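Local coordinates for homoserine O-acetyltransferase (Bacillus anthracis str. 'Ames Ancestor', PDB 3I1I), which probably transfers an acetyl group from acetyl-CoA to the hydroxyl of L-homoserine, a step toward methionine, at residues 204-209 against 276-281; 219-224 against 263-268; 245-250 against 256-261. All coordinates share one frame; numbering follows the deposited sequence. Where two conformers were deposited one is given.

Interaction 1 of 3, residues 204-209 against 276-281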
loop_
_atom_site.group_PDB
_atom_site.type_symbol
_atom_site.label_atom_id
_atom_site.label_comp_id
_atom_site.label_asym_id
_atom_site.label_seq_id
_atom_site.Cartn_x
_atom_site.Cartn_y
_atom_site.Cartn_z
ATOM N N PRO A 204 8.683 -8.485 -8.520
ATOM C CA PRO A 204 9.588 -8.948 -9.596
ATOM C C PRO A 204 8.919 -9.785 -10.694
ATOM O O PRO A 204 9.425 -9.884 -11.805
ATOM C CB PRO A 204 10.633 -9.796 -8.868
ATOM C CG PRO A 204 10.256 -9.838 -7.436
ATOM C CD PRO A 204 9.035 -9.014 -7.188
ATOM N N SER A 205 7.815 -10.427 -10.364
ATOM C CA SER A 205 7.014 -11.116 -11.363
ATOM C C SER A 205 6.463 -10.193 -12.440
ATOM O O SER A 205 6.047 -10.663 -13.476
ATOM C CB SER A 205 5.824 -11.762 -10.684
ATOM O OG SER A 205 6.258 -12.884 -9.985
ATOM N N TRP A 206 6.424 -8.889 -12.173
ATOM C CA TRP A 206 5.860 -7.939 -13.120
ATOM C C TRP A 206 6.682 -7.934 -14.394
ATOM O O TRP A 206 6.139 -7.674 -15.473
ATOM C CB TRP A 206 5.805 -6.537 -12.529
ATOM C CG TRP A 206 5.216 -5.532 -13.444
ATOM C CD1 TRP A 206 3.965 -5.560 -13.981
ATOM C CD2 TRP A 206 5.824 -4.319 -13.902
ATOM N NE1 TRP A 206 3.778 -4.483 -14.794
ATOM C CE2 TRP A 206 4.892 -3.686 -14.749
ATOM C CE3 TRP A 206 7.070 -3.724 -13.704
ATOM C CZ2 TRP A 206 5.156 -2.480 -15.388
ATOM C CZ3 TRP A 206 7.345 -2.521 -14.345
ATOM C CH2 TRP A 206 6.386 -1.913 -15.176
ATOM N N LYS A 207 7.982 -8.218 -14.246
ATOM C CA LYS A 207 8.922 -8.319 -15.359
ATOM C C LYS A 207 8.788 -7.189 -16.354
ATOM O O LYS A 207 8.665 -7.419 -17.556
ATOM C CB LYS A 207 8.717 -9.626 -16.095
ATOM C CG LYS A 207 9.211 -10.850 -15.357
ATOM C CD LYS A 207 8.533 -12.084 -15.917
ATOM C CE LYS A 207 9.020 -13.384 -15.263
ATOM N NZ LYS A 207 7.905 -14.398 -15.222
ATOM N N GLY A 208 8.783 -5.970 -15.847
ATOM C CA GLY A 208 8.771 -4.804 -16.700
ATOM C C GLY A 208 7.487 -4.662 -17.488
ATOM O O GLY A 208 7.414 -3.884 -18.426
ATOM N N GLY A 209 6.449 -5.380 -17.088
ATOM C CA GLY A 209 5.206 -5.360 -17.841
ATOM C C GLY A 209 5.081 -6.511 -18.822
ATOM O O GLY A 209 4.005 -6.724 -19.366
ATOM N N ASP A 276 -6.184 -8.226 -15.120
ATOM C CA ASP A 276 -4.849 -7.998 -15.689
ATOM C C ASP A 276 -4.103 -6.840 -15.012
ATOM O O ASP A 276 -4.603 -5.728 -14.918
ATOM C CB ASP A 276 -4.951 -7.705 -17.176
ATOM C CG ASP A 276 -3.590 -7.429 -17.806
ATOM O OD1 ASP A 276 -2.705 -8.330 -17.734
ATOM O OD2 ASP A 276 -3.419 -6.313 -18.340
ATOM N N ALA A 277 -2.870 -7.096 -14.611
ATOM C CA ALA A 277 -2.090 -6.155 -13.793
ATOM C C ALA A 277 -1.798 -4.853 -14.533
ATOM O O ALA A 277 -2.057 -3.777 -13.989
ATOM C CB ALA A 277 -0.770 -6.809 -13.291
ATOM N N ASN A 278 -1.246 -4.942 -15.741
ATOM C CA ASN A 278 -0.953 -3.742 -16.533
ATOM C C ASN A 278 -2.224 -2.895 -16.738
ATOM O O ASN A 278 -2.178 -1.654 -16.641
ATOM C CB ASN A 278 -0.340 -4.103 -17.890
ATOM C CG ASN A 278 1.085 -4.664 -17.774
ATOM O OD1 ASN A 278 1.766 -4.492 -16.763
ATOM N ND2 ASN A 278 1.545 -5.299 -18.823
ATOM N N SER A 279 -3.343 -3.581 -16.987
ATOM C CA SER A 279 -4.602 -2.931 -17.175
ATOM C C SER A 279 -4.983 -2.160 -15.897
ATOM O O SER A 279 -5.448 -1.000 -15.940
ATOM C CB SER A 279 -5.687 -3.950 -17.526
ATOM O OG SER A 279 -5.530 -4.408 -18.856
ATOM N N TRP A 280 -4.784 -2.825 -14.770
ATOM C CA TRP A 280 -5.051 -2.221 -13.483
ATOM C C TRP A 280 -4.218 -0.955 -13.322
ATOM O O TRP A 280 -4.744 0.049 -12.916
ATOM C CB TRP A 280 -4.737 -3.211 -12.349
ATOM C CG TRP A 280 -5.190 -2.706 -11.026
ATOM C CD1 TRP A 280 -4.603 -1.722 -10.256
ATOM C CD2 TRP A 280 -6.348 -3.124 -10.337
ATOM N NE1 TRP A 280 -5.342 -1.518 -9.119
ATOM C CE2 TRP A 280 -6.420 -2.369 -9.141
ATOM C CE3 TRP A 280 -7.333 -4.080 -10.602
ATOM C CZ2 TRP A 280 -7.443 -2.532 -8.218
ATOM C CZ3 TRP A 280 -8.372 -4.237 -9.688
ATOM C CH2 TRP A 280 -8.406 -3.477 -8.497
HETATM N N MSE A 281 -2.936 -1.004 -13.667
HETATM C CA MSE A 281 -2.087 0.179 -13.554
HETATM C C MSE A 281 -2.632 1.349 -14.398
HETATM O O MSE A 281 -2.699 2.477 -13.892
HETATM C CB MSE A 281 -0.638 -0.061 -14.020
HETATM C CG MSE A 281 0.195 -1.057 -13.253
HETATM SE SE MSE A 281 2.048 -1.042 -14.018
HETATM C CE MSE A 281 2.072 0.652 -14.812
#
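Gly209 and Asn278 mark the closest approach of the two backbones, their CA atoms 6.5 Å apart, where the turn that follows the 3-10 segment 204-206 passes the first turn of helix 277-289. Asn278 does most of the bridging, and it uses both ends of its amide. Its OD1 accepts from Trp206 NE1 at 2.8 Å with an N-H...O angle of 157°; the donor lies nearly in line with the C=O bond, while the oxygen sits 17° out of the indole plane. Its ND2 gives a hydrogen to Gly209 O at 2.9 Å, with the acceptor in the amide plane and the donor on a carbonyl lone pair. The Trp206 side chain reaches across because its CG is anti to the backbone N (chi1 -179°), and the indole stands perpendicular to the amide. Gly209 N lies over the centre of one indole face, 3.3 Å above the plane. The selenomethionine Met281 adds a Met-aromatic contact, its SE approaching Trp206 CZ2 obliquely at 3.7 Å. At the N-cap of the same helix, Asp276 takes Ser279 N and Ser279 OG on its OD2, while its OD1 is held by Tyr211 and Gln215. With an N-H donor facing OD1 and a carbonyl facing ND2, the amide of Asn278 has one sensible flip, and its two buried polar groups are each matched.

Interaction 2 of 3, residues 219-224 against 263-268; sequences GLQLAN and EINKLT
Gln221 meets Thr268 by extension: its CG is anti to the backbone N (chi1 172°) and the chain runs on straight, while the Thr268 hydroxyl is set between its own backbone N and carbonyl carbon, turned to face the incoming amide. Gln221 NE2 thus donates to Thr268 OG1 at 2.9 Å, almost linearly (171° at the hydrogen), with the oxygen close to the amide plane and the two side chains crossing at about a right angle. The same NE2 stands 2.8 Å from Asn265 O, one turn earlier on the partner helix, so the end of the glutamine lies against a backbone carbonyl as well as a hydroxyl. One turn further along its own helix, Asn224 points toward Thr268 and places ND2 3.0 Å from Thr268 O; the same nitrogen is hydrogen-bonded to Ser271 OG. Asn265 borders the contact through its CB, 3.9 Å from Gln221 NE2, and its OD1 accepts a hydrogen bond from Gln194 of the second subunit. The contact is therefore chiefly polar. The axes of the two short helical segments come within 10.0 Å at 107° between their directions, a steep crossing that brings only a few residues together. Around it, Leu220 and Ala223 pack on helices 186-202 and 277-289, Leu222 faces Asn195 of the second subunit, and Ile264 of helix 259-270 packs on Val190 of the same subunit.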
loop_
_atom_site.group_PDB
_atom_site.type_symbol
_atom_site.label_atom_id
_atom_site.label_comp_id
_atom_site.label_asym_id
_atom_site.label_seq_id
_atom_site.Cartn_x
_atom_site.Cartn_y
_atom_site.Cartn_z
ATOM N N GLY A 219 1.863 -8.384 -6.085
ATOM C CA GLY A 219 1.663 -6.964 -6.321
ATOM C C GLY A 219 0.203 -6.612 -6.570
ATOM O O GLY A 219 -0.295 -5.612 -6.051
ATOM N N LEU A 220 -0.493 -7.445 -7.335
ATOM C CA LEU A 220 -1.863 -7.128 -7.716
ATOM C C LEU A 220 -2.799 -7.251 -6.524
ATOM O O LEU A 220 -3.676 -6.400 -6.328
ATOM C CB LEU A 220 -2.291 -8.046 -8.850
ATOM C CG LEU A 220 -3.484 -7.752 -9.733
ATOM C CD1 LEU A 220 -3.528 -6.276 -10.253
ATOM C CD2 LEU A 220 -3.467 -8.790 -10.896
ATOM N N GLN A 221 -2.607 -8.289 -5.712
ATOM C CA GLN A 221 -3.421 -8.451 -4.528
ATOM C C GLN A 221 -3.246 -7.274 -3.567
ATOM O O GLN A 221 -4.189 -6.813 -2.950
ATOM C CB GLN A 221 -3.117 -9.767 -3.785
ATOM C CG GLN A 221 -3.847 -9.858 -2.397
ATOM C CD GLN A 221 -3.964 -11.265 -1.851
ATOM O OE1 GLN A 221 -3.111 -12.114 -2.111
ATOM N NE2 GLN A 221 -5.023 -11.521 -1.065
ATOM N N LEU A 222 -2.023 -6.814 -3.427
ATOM C CA LEU A 222 -1.737 -5.648 -2.593
ATOM C C LEU A 222 -2.448 -4.404 -3.151
ATOM O O LEU A 222 -3.131 -3.684 -2.422
ATOM C CB LEU A 222 -0.216 -5.479 -2.503
ATOM C CG LEU A 222 0.385 -4.505 -1.514
ATOM C CD1 LEU A 222 -0.332 -4.511 -0.156
ATOM C CD2 LEU A 222 1.881 -4.874 -1.374
ATOM N N ALA A 223 -2.344 -4.192 -4.459
ATOM C CA ALA A 223 -3.081 -3.109 -5.123
ATOM C C ALA A 223 -4.577 -3.210 -4.842
ATOM O O ALA A 223 -5.212 -2.232 -4.519
ATOM C CB ALA A 223 -2.787 -3.073 -6.663
ATOM N N ASN A 224 -5.122 -4.412 -4.934
ATOM C CA ASN A 224 -6.551 -4.643 -4.751
ATOM C C ASN A 224 -6.968 -4.467 -3.294
ATOM O O ASN A 224 -8.028 -3.923 -3.002
ATOM C CB ASN A 224 -6.894 -6.057 -5.197
ATOM C CG ASN A 224 -8.403 -6.325 -5.198
ATOM O OD1 ASN A 224 -9.156 -5.668 -5.901
ATOM N ND2 ASN A 224 -8.830 -7.296 -4.421
ATOM N N GLU A 263 -9.424 -13.685 6.284
ATOM C CA GLU A 263 -10.694 -13.406 5.598
ATOM C C GLU A 263 -10.453 -12.390 4.464
ATOM O O GLU A 263 -10.734 -12.671 3.317
ATOM C CB GLU A 263 -11.773 -12.939 6.571
ATOM C CG GLU A 263 -12.092 -14.001 7.628
ATOM C CD GLU A 263 -12.620 -13.480 9.011
ATOM O OE1 GLU A 263 -13.044 -14.369 9.803
ATOM O OE2 GLU A 263 -12.618 -12.245 9.324
ATOM N N ILE A 264 -9.835 -11.259 4.775
ATOM C CA ILE A 264 -9.607 -10.231 3.767
ATOM C C ILE A 264 -8.667 -10.698 2.658
ATOM O O ILE A 264 -8.920 -10.407 1.505
ATOM C CB ILE A 264 -9.154 -8.896 4.398
ATOM C CG1 ILE A 264 -10.298 -8.326 5.247
ATOM C CG2 ILE A 264 -8.712 -7.903 3.335
ATOM C CD1 ILE A 264 -9.888 -7.353 6.339
ATOM N N ASN A 265 -7.628 -11.455 2.973
ATOM C CA ASN A 265 -6.782 -12.027 1.923
ATOM C C ASN A 265 -7.594 -12.878 0.951
ATOM O O ASN A 265 -7.438 -12.774 -0.274
ATOM C CB ASN A 265 -5.700 -12.920 2.488
ATOM C CG ASN A 265 -4.501 -12.156 2.985
ATOM O OD1 ASN A 265 -4.474 -10.920 2.974
ATOM N ND2 ASN A 265 -3.511 -12.891 3.478
ATOM N N LYS A 266 -8.471 -13.709 1.503
ATOM C CA LYS A 266 -9.284 -14.588 0.680
ATOM C C LYS A 266 -10.148 -13.786 -0.298
ATOM O O LYS A 266 -10.161 -14.093 -1.492
ATOM C CB LYS A 266 -10.158 -15.482 1.550
ATOM C CG LYS A 266 -10.663 -16.708 0.850
ATOM C CD LYS A 266 -11.063 -17.822 1.889
ATOM C CE LYS A 266 -12.584 -18.141 1.918
ATOM N NZ LYS A 266 -12.922 -19.491 1.264
ATOM N N LEU A 267 -10.843 -12.768 0.208
ATOM C CA LEU A 267 -11.703 -11.947 -0.641
ATOM C C LEU A 267 -10.889 -11.244 -1.725
ATOM O O LEU A 267 -11.293 -11.191 -2.858
ATOM C CB LEU A 267 -12.428 -10.864 0.166
ATOM C CG LEU A 267 -13.467 -11.332 1.177
ATOM C CD1 LEU A 267 -13.902 -10.172 2.112
ATOM C CD2 LEU A 267 -14.659 -11.947 0.429
ATOM N N THR A 268 -9.740 -10.699 -1.362
ATOM C CA THR A 268 -9.035 -9.863 -2.277
ATOM C C THR A 268 -8.285 -10.691 -3.298
ATOM O O THR A 268 -8.044 -10.218 -4.414
ATOM C CB THR A 268 -8.087 -8.875 -1.560
ATOM O OG1 THR A 268 -7.170 -9.581 -0.712
ATOM C CG2 THR A 268 -8.877 -7.914 -0.756
#

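Interaction 3 of 3, residues 245-250 against 256-261; sequences SIEVEP and SLTSFE
Glu247 and Ser259 are joined by a polar bond: Glu247 OE2 accepts from Ser259 N at 2.9 Å through the syn lone pair, with 147° at the hydrogen. The chain gets there from a chi1 of 66°, which sets CG between the backbone N and carbonyl carbon, and from there it runs extended, bringing OE2 within 3.4 Å of Thr258 CA. A second side-chain bond, Ser256 OG to Glu249 OE1 at 2.8 Å on the anti lone pair, is less certain, because Glu249 was modelled in two conformers. The N-H that Glu247 accepts is that of the first residue of helix 259-270, whose start is a capping box. Thr258 OG1 accepts from Glu261 N, and Glu261 OE1 takes Thr258 N at 2.9 Å in return, besides the Thr258 hydroxyl. Glu247 thus adds a carboxylate from another part of the loop to a helix N terminus already capped within its own sequence, a place where the helix dipole would probably favour negative charge. Van der Waals packing falls to Pro250, whose ring lies along the extended backbone leading into the helix: its CG is 3.6 Å from Leu257 O, and its CB makes an apolar contact with Thr258 CG2 at 3.9 Å. A weaker CA-H...O contact joins Pro250 CA to Ser256 O at 3.6 Å, where the two backbones are nearest. At the start of 245-250, Ser245 OG bonds to Asp291 of the second subunit and Ser245 O to its His294.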
loop_
_atom_site.group_PDB
_atom_site.type_symbol
_atom_site.label_atom_id
_atom_site.label_comp_id
_atom_site.label_asym_id
_atom_site.label_seq_id
_atom_site.Cartn_x
_atom_site.Cartn_y
_atom_site.Cartn_z
ATOM N N SER A 245 -9.791 -12.094 19.789
ATOM C CA SER A 245 -8.928 -11.770 20.910
ATOM C C SER A 245 -8.404 -12.981 21.677
ATOM O O SER A 245 -7.769 -12.821 22.717
ATOM C CB SER A 245 -9.668 -10.847 21.875
ATOM O OG SER A 245 -10.025 -9.659 21.213
ATOM N N ILE A 246 -8.626 -14.173 21.140
ATOM C CA ILE A 246 -8.218 -15.399 21.772
ATOM C C ILE A 246 -7.075 -16.031 21.001
ATOM O O ILE A 246 -6.138 -16.417 21.601
ATOM C CB ILE A 246 -9.417 -16.382 21.891
ATOM C CG1 ILE A 246 -10.536 -15.746 22.728
ATOM C CG2 ILE A 246 -8.992 -17.711 22.501
ATOM C CD1 ILE A 246 -10.114 -15.328 24.137
ATOM N N GLU A 247 -7.129 -16.128 19.681
ATOM C CA GLU A 247 -6.067 -16.827 18.930
ATOM C C GLU A 247 -4.659 -16.310 19.314
ATOM O O GLU A 247 -4.440 -15.089 19.446
ATOM C CB GLU A 247 -6.299 -16.751 17.419
ATOM C CG GLU A 247 -6.205 -15.341 16.832
ATOM C CD GLU A 247 -6.436 -15.252 15.320
ATOM O OE1 GLU A 247 -6.523 -16.315 14.617
ATOM O OE2 GLU A 247 -6.512 -14.088 14.832
ATOM N N VAL A 248 -3.728 -17.252 19.542
ATOM C CA VAL A 248 -2.374 -16.945 19.968
ATOM C C VAL A 248 -1.357 -17.016 18.827
ATOM O O VAL A 248 -0.315 -16.426 18.889
ATOM C CB VAL A 248 -1.905 -17.903 21.130
ATOM C CG1 VAL A 248 -2.867 -17.821 22.354
ATOM C CG2 VAL A 248 -1.712 -19.334 20.612
ATOM N N GLU A 249 -1.668 -17.702 17.746
ATOM C CA GLU A 249 -0.627 -17.967 16.733
ATOM C C GLU A 249 -0.119 -16.691 16.061
ATOM O O GLU A 249 1.081 -16.556 15.838
ATOM C CB GLU A 249 -1.062 -18.995 15.684
ATOM C CG GLU A 249 -0.014 -19.302 14.606
ATOM C CD GLU A 249 1.347 -19.729 15.160
ATOM O OE1 GLU A 249 2.375 -19.441 14.493
ATOM O OE2 GLU A 249 1.398 -20.355 16.248
ATOM N N PRO A 250 -0.988 -15.708 15.775
ATOM C CA PRO A 250 -0.429 -14.439 15.233
ATOM C C PRO A 250 0.657 -13.745 16.116
ATOM O O PRO A 250 1.491 -13.008 15.588
ATOM C CB PRO A 250 -1.666 -13.521 15.133
ATOM C CG PRO A 250 -2.854 -14.527 15.011
ATOM C CD PRO A 250 -2.449 -15.628 15.965
ATOM N N SER A 256 2.614 -15.109 10.885
ATOM C CA SER A 256 1.311 -15.690 11.156
ATOM C C SER A 256 0.199 -14.657 11.059
ATOM O O SER A 256 0.179 -13.677 11.775
ATOM C CB SER A 256 1.309 -16.360 12.517
ATOM O OG SER A 256 2.091 -17.540 12.467
ATOM N N LEU A 257 -0.761 -14.906 10.177
ATOM C CA LEU A 257 -1.838 -13.946 9.963
ATOM C C LEU A 257 -2.921 -14.074 11.021
ATOM O O LEU A 257 -3.199 -15.173 11.526
ATOM C CB LEU A 257 -2.433 -14.142 8.578
ATOM C CG LEU A 257 -1.443 -14.050 7.412
ATOM C CD1 LEU A 257 -2.133 -14.520 6.138
ATOM C CD2 LEU A 257 -0.890 -12.611 7.231
ATOM N N THR A 258 -3.522 -12.944 11.368
ATOM C CA THR A 258 -4.743 -12.915 12.170
ATOM C C THR A 258 -5.897 -13.435 11.330
ATOM O O THR A 258 -5.798 -13.588 10.096
ATOM C CB THR A 258 -5.108 -11.462 12.646
ATOM O OG1 THR A 258 -5.375 -10.617 11.504
ATOM C CG2 THR A 258 -4.028 -10.884 13.526
ATOM N N SER A 259 -7.013 -13.703 11.974
ATOM C CA SER A 259 -8.143 -14.249 11.235
ATOM C C SER A 259 -8.741 -13.184 10.342
ATOM O O SER A 259 -9.226 -13.501 9.275
ATOM C CB SER A 259 -9.200 -14.794 12.188
ATOM O OG SER A 259 -9.675 -13.775 13.049
ATOM N N PHE A 260 -8.715 -11.916 10.761
ATOM C CA PHE A 260 -9.213 -10.872 9.851
ATOM C C PHE A 260 -8.326 -10.753 8.622
ATOM O O PHE A 260 -8.861 -10.625 7.513
ATOM C CB PHE A 260 -9.509 -9.519 10.517
ATOM C CG PHE A 260 -8.334 -8.862 11.167
ATOM C CD1 PHE A 260 -7.487 -8.062 10.441
ATOM C CD2 PHE A 260 -8.118 -8.999 12.545
ATOM C CE1 PHE A 260 -6.370 -7.430 11.067
ATOM C CE2 PHE A 260 -7.017 -8.398 13.184
ATOM C CZ PHE A 260 -6.149 -7.590 12.436
ATOM N N GLU A 261 -6.999 -10.895 8.787
ATOM C CA GLU A 261 -6.115 -10.850 7.633
ATOM C C GLU A 261 -6.417 -11.988 6.653
ATOM O O GLU A 261 -6.398 -11.777 5.426
ATOM C CB GLU A 261 -4.653 -10.891 8.049
ATOM C CG GLU A 261 -4.105 -9.584 8.614
ATOM C CD GLU A 261 -2.703 -9.742 9.191
ATOM O OE1 GLU A 261 -2.535 -10.427 10.232
ATOM O OE2 GLU A 261 -1.767 -9.169 8.589
#

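From the N terminus the chain passes 204-209, then 219-224, then 245-250, and comes back through 256-261, 263-268 and 276-281, pairing in reverse order, so the three contacts nest and none cross. Interaction 3 closes the innermost loop, five residues long; interaction 2 encloses it, and interaction 1 encloses both. All lie in the helical stretch between strands 174-178 and 309-313 of the alpha/beta hydrolase sheet, consistent with a lid-like insertion. Helix 259-270 serves both interactions 3 and 2, which touch where Leu257 meets Asn265. Trp280 packs on Asn224 and Ala223, joining interactions 1 and 2, and each contact also touches the second subunit.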